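Local coordinates for protein ten1 (Schizosaccharomyces pombe, PDB 3KF6), which binds single-stranded telomeric DNA, interacts with stn1 and is required for telomere maintenance, at residues G70-R73 / Q74-I77; G88-L91 / P92-R95. All coordinates share one frame; numbering follows the deposited sequence.

Two ways of redirecting a chain are found in this small OB-fold protein, on opposite sides of its centre. Interaction 1 (70-73 with 74-77) turns strand 65-74 back into strand 77-85, using a type II turn and a beta bulge. Interaction 2 (88-91 with 92-95) follows it along the chain, where the loop after strand 77-85 is capped into helix 91-103. Their centres lie 24 Å apart and their nearest atoms about 11 Å, without touching; along the chain, strand 77-85 and the loop after it join them. Interaction 2 meets stn1, whereas interaction 1 touches no other protein chain of the assembly.

Interaction 1: G70-R73 / Q74-I77; sequences GRKR and QDGI
R73 and I77 form the tight part of this hairpin turn. The guanidinium of R73 has the methyl CD1 of I77 over one face, offset toward its rim, with CD1 3.1 Å from NE. Further back, the branch methyl CG2 of I77 presses on CB of R73 at 3.2 Å. R73 places CG anti to its amide nitrogen (chi1 177°) and then bends at chi3, which folds the guanidinium over the isoleucine; salt bridges from NH2 to D50 and D79 help to fix its polar end. Behind the side chains, R73 N donates to I77 O at 2.9 Å in a fairly straight bond (163°).

Toward solvent the contact thins to one ion pair: K72, itself buried, reaches along the turn with an extended chain, bent only at chi4, and its NZ forms a salt bridge with OD1 of the exposed D75 at 3.2 Å. The ammonium approaches from above the carboxylate plane, 55° out of it; its stronger partner is D20, with which D75 shares it.

Between these two sides the backbone closes on itself: I77 N donates to Q74 O at 3.0 Å, and G76, with positive phi, occupies a position that favours glycine. R73 and Q74 both face I77, giving a classic beta bulge beside a type II turn, here linking antiparallel strands 65-74 and 77-85 of the OB fold.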
loop_
_atom_site.group_PDB
_atom_site.type_symbol
_atom_site.label_atom_id
_atom_site.label_comp_id
_atom_site.label_asym_id
_atom_site.label_seq_id
_atom_site.Cartn_x
_atom_site.Cartn_y
_atom_site.Cartn_z
ATOM N N GLY B 70 6.381 9.381 3.521
ATOM C CA GLY B 70 7.662 10.036 3.689
ATOM C C GLY B 70 8.462 9.397 4.798
ATOM O O GLY B 70 8.040 8.395 5.369
ATOM N N ARG B 71 9.621 9.972 5.099
ATOM C CA ARG B 71 10.475 9.451 6.160
ATOM C C ARG B 71 10.598 10.456 7.292
ATOM O O ARG B 71 10.754 11.656 7.055
ATOM C CB ARG B 71 11.876 9.139 5.628
ATOM C CG ARG B 71 11.948 7.982 4.666
ATOM C CD ARG B 71 13.401 7.609 4.376
ATOM N NE ARG B 71 13.466 6.558 3.370
ATOM C CZ ARG B 71 13.108 5.297 3.585
ATOM N NH1 ARG B 71 12.668 4.921 4.779
ATOM N NH2 ARG B 71 13.162 4.420 2.594
ATOM N N LYS B 72 10.529 9.964 8.522
ATOM C CA LYS B 72 10.652 10.830 9.685
ATOM C C LYS B 72 12.093 11.323 9.785
ATOM O O LYS B 72 13.027 10.520 9.797
ATOM C CB LYS B 72 10.267 10.062 10.955
ATOM C CG LYS B 72 10.364 10.867 12.244
ATOM C CD LYS B 72 9.675 10.125 13.383
ATOM C CE LYS B 72 9.678 10.919 14.682
ATOM N NZ LYS B 72 11.011 10.912 15.335
ATOM N N ARG B 73 12.263 12.641 9.845
ATOM C CA ARG B 73 13.588 13.253 9.952
ATOM C C ARG B 73 13.971 13.340 11.427
ATOM O O ARG B 73 15.088 13.001 11.820
ATOM C CB ARG B 73 13.569 14.654 9.333
ATOM C CG ARG B 73 14.881 15.408 9.456
ATOM C CD ARG B 73 14.712 16.881 9.111
ATOM N NE ARG B 73 14.313 17.098 7.723
ATOM C CZ ARG B 73 14.124 18.298 7.184
ATOM N NH1 ARG B 73 14.296 19.390 7.919
ATOM N NH2 ARG B 73 13.768 18.410 5.911
ATOM N N GLN B 74 13.021 13.808 12.227
ATOM C CA GLN B 74 13.163 13.944 13.672
ATOM C C GLN B 74 11.755 14.247 14.173
ATOM O O GLN B 74 10.835 14.398 13.366
ATOM C CB GLN B 74 14.131 15.081 14.032
ATOM C CG GLN B 74 13.760 16.434 13.462
ATOM C CD GLN B 74 14.718 17.532 13.875
ATOM O OE1 GLN B 74 14.768 17.920 15.042
ATOM N NE2 GLN B 74 15.487 18.037 12.917
ATOM N N ASP B 75 11.564 14.329 15.484
ATOM C CA ASP B 75 10.228 14.600 15.998
ATOM C C ASP B 75 9.593 15.811 15.321
ATOM O O ASP B 75 10.225 16.857 15.166
ATOM C CB ASP B 75 10.256 14.817 17.513
ATOM C CG ASP B 75 10.599 13.552 18.277
ATOM O OD1 ASP B 75 10.062 12.478 17.928
ATOM O OD2 ASP B 75 11.393 13.633 19.236
ATOM N N GLY B 76 8.343 15.643 14.897
ATOM C CA GLY B 76 7.604 16.719 14.257
ATOM C C GLY B 76 7.960 17.091 12.828
ATOM O O GLY B 76 7.374 18.025 12.280
ATOM N N ILE B 77 8.897 16.378 12.209
ATOM C CA ILE B 77 9.285 16.704 10.839
ATOM C C ILE B 77 9.400 15.463 9.958
ATOM O O ILE B 77 10.053 14.482 10.315
ATOM C CB ILE B 77 10.625 17.482 10.820
ATOM C CG1 ILE B 77 10.870 18.104 9.440
ATOM C CG2 ILE B 77 11.757 16.564 11.195
ATOM C CD1 ILE B 77 11.279 17.132 8.363
#

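Interaction 2: G88-L91 / P92-R95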
loop_
_atom_site.group_PDB
_atom_site.type_symbol
_atom_site.label_atom_id
_atom_site.label_comp_id
_atom_site.label_asym_id
_atom_site.label_seq_id
_atom_site.Cartn_x
_atom_site.Cartn_y
_atom_site.Cartn_z
ATOM N N GLY B 88 -12.616 13.829 -0.820
ATOM C CA GLY B 88 -13.793 12.983 -0.735
ATOM C C GLY B 88 -13.668 11.768 0.165
ATOM O O GLY B 88 -14.614 10.983 0.287
ATOM N N ILE B 89 -12.519 11.598 0.808
ATOM C CA ILE B 89 -12.356 10.433 1.666
ATOM C C ILE B 89 -13.288 10.499 2.867
ATOM O O ILE B 89 -13.569 11.577 3.404
ATOM C CB ILE B 89 -10.900 10.279 2.159
ATOM C CG1 ILE B 89 -10.713 8.891 2.780
ATOM C CG2 ILE B 89 -10.569 11.354 3.181
ATOM C CD1 ILE B 89 -9.267 8.489 2.955
ATOM N N ASN B 90 -13.785 9.332 3.257
ATOM C CA ASN B 90 -14.667 9.192 4.405
ATOM C C ASN B 90 -13.727 9.096 5.609
ATOM O O ASN B 90 -13.240 8.016 5.933
ATOM C CB ASN B 90 -15.481 7.903 4.264
ATOM C CG ASN B 90 -16.503 7.728 5.370
ATOM O OD1 ASN B 90 -16.210 7.951 6.540
ATOM N ND2 ASN B 90 -17.705 7.307 5.002
ATOM N N LEU B 91 -13.456 10.226 6.259
ATOM C CA LEU B 91 -12.546 10.242 7.398
ATOM C C LEU B 91 -12.883 9.252 8.507
ATOM O O LEU B 91 -11.999 8.558 9.010
ATOM C CB LEU B 91 -12.440 11.657 7.986
ATOM C CG LEU B 91 -11.554 12.636 7.211
ATOM C CD1 LEU B 91 -11.568 14.003 7.896
ATOM C CD2 LEU B 91 -10.131 12.094 7.147
ATOM N N PRO B 92 -14.163 9.168 8.906
ATOM C CA PRO B 92 -14.504 8.224 9.974
ATOM C C PRO B 92 -14.162 6.774 9.639
ATOM O O PRO B 92 -13.653 6.044 10.491
ATOM C CB PRO B 92 -16.003 8.445 10.163
ATOM C CG PRO B 92 -16.166 9.900 9.815
ATOM C CD PRO B 92 -15.322 10.012 8.565
ATOM N N ARG B 93 -14.443 6.357 8.406
ATOM C CA ARG B 93 -14.154 4.984 8.001
ATOM C C ARG B 93 -12.650 4.794 7.851
ATOM O O ARG B 93 -12.103 3.753 8.220
ATOM C CB ARG B 93 -14.878 4.643 6.693
ATOM C CG ARG B 93 -16.389 4.870 6.761
ATOM C CD ARG B 93 -17.229 3.615 6.573
ATOM N NE ARG B 93 -17.050 2.625 7.630
ATOM C CZ ARG B 93 -17.956 1.699 7.952
ATOM N NH1 ARG B 93 -19.111 1.633 7.307
ATOM N NH2 ARG B 93 -17.700 0.827 8.914
ATOM N N TYR B 94 -11.973 5.803 7.310
ATOM C CA TYR B 94 -10.525 5.716 7.167
ATOM C C TYR B 94 -9.835 5.551 8.525
ATOM O O TYR B 94 -8.977 4.679 8.691
ATOM C CB TYR B 94 -9.981 6.961 6.458
ATOM C CG TYR B 94 -8.476 7.090 6.529
ATOM C CD1 TYR B 94 -7.870 7.812 7.555
ATOM C CD2 TYR B 94 -7.654 6.453 5.600
ATOM C CE1 TYR B 94 -6.489 7.896 7.660
ATOM C CE2 TYR B 94 -6.265 6.532 5.694
ATOM C CZ TYR B 94 -5.693 7.256 6.730
ATOM O OH TYR B 94 -4.323 7.334 6.837
ATOM N N ARG B 95 -10.199 6.370 9.510
ATOM C CA ARG B 95 -9.543 6.229 10.803
ATOM C C ARG B 95 -9.897 4.903 11.466
ATOM O O ARG B 95 -9.072 4.312 12.154
ATOM C CB ARG B 95 -9.866 7.412 11.726
ATOM C CG ARG B 95 -11.307 7.619 12.083
ATOM C CD ARG B 95 -11.400 8.767 13.083
ATOM N NE ARG B 95 -12.733 8.891 13.648
ATOM C CZ ARG B 95 -13.596 9.852 13.344
ATOM N NH1 ARG B 95 -13.276 10.802 12.473
ATOM N NH2 ARG B 95 -14.783 9.858 13.921
#
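N90 caps the helix through R93, and hydrogen bonds carry most of this contact. The side-chain oxygen OD1 of N90 accepts from R93 N at 3.0 Å, with the donor 47° above the carbonyl plane. The asparagine puts CG anti to its own amide nitrogen (chi1 -176°), which swings the carboxamide back over the first turn. Two main-chain bonds continue the helix: Y94 N to N90 O and R95 N to L91 O, both 2.9 Å.

Van der Waals contacts fill in around them. The aliphatic CG of R93, rather than its guanidinium, lies against the carboxamide, 3.1 Å from OD1 of N90, while the far end of R93 bonds to Q96. CD of P92 sits close to CB of L91, at 3.4 Å. On another side, CD1 of I89 meets CD2 of Y94 obliquely at 3.7 Å.

The stn1 chain joins in: its N130 bonds to N90 N and G88 O, and its W133 packs on N90 and R93. With N90 replaced, an alanine here is likely to leave R93 N without its capping acceptor and to open a gap beside CG of R93.

The first amides of a helix have no preceding carbonyl to bond to, so as N-cap N90 supplies a side-chain acceptor to the N3 amide of R93; P92, in the first turn, has no amide hydrogen to be satisfied. The same loop that starts the helix also offers backbone polar groups to stn1.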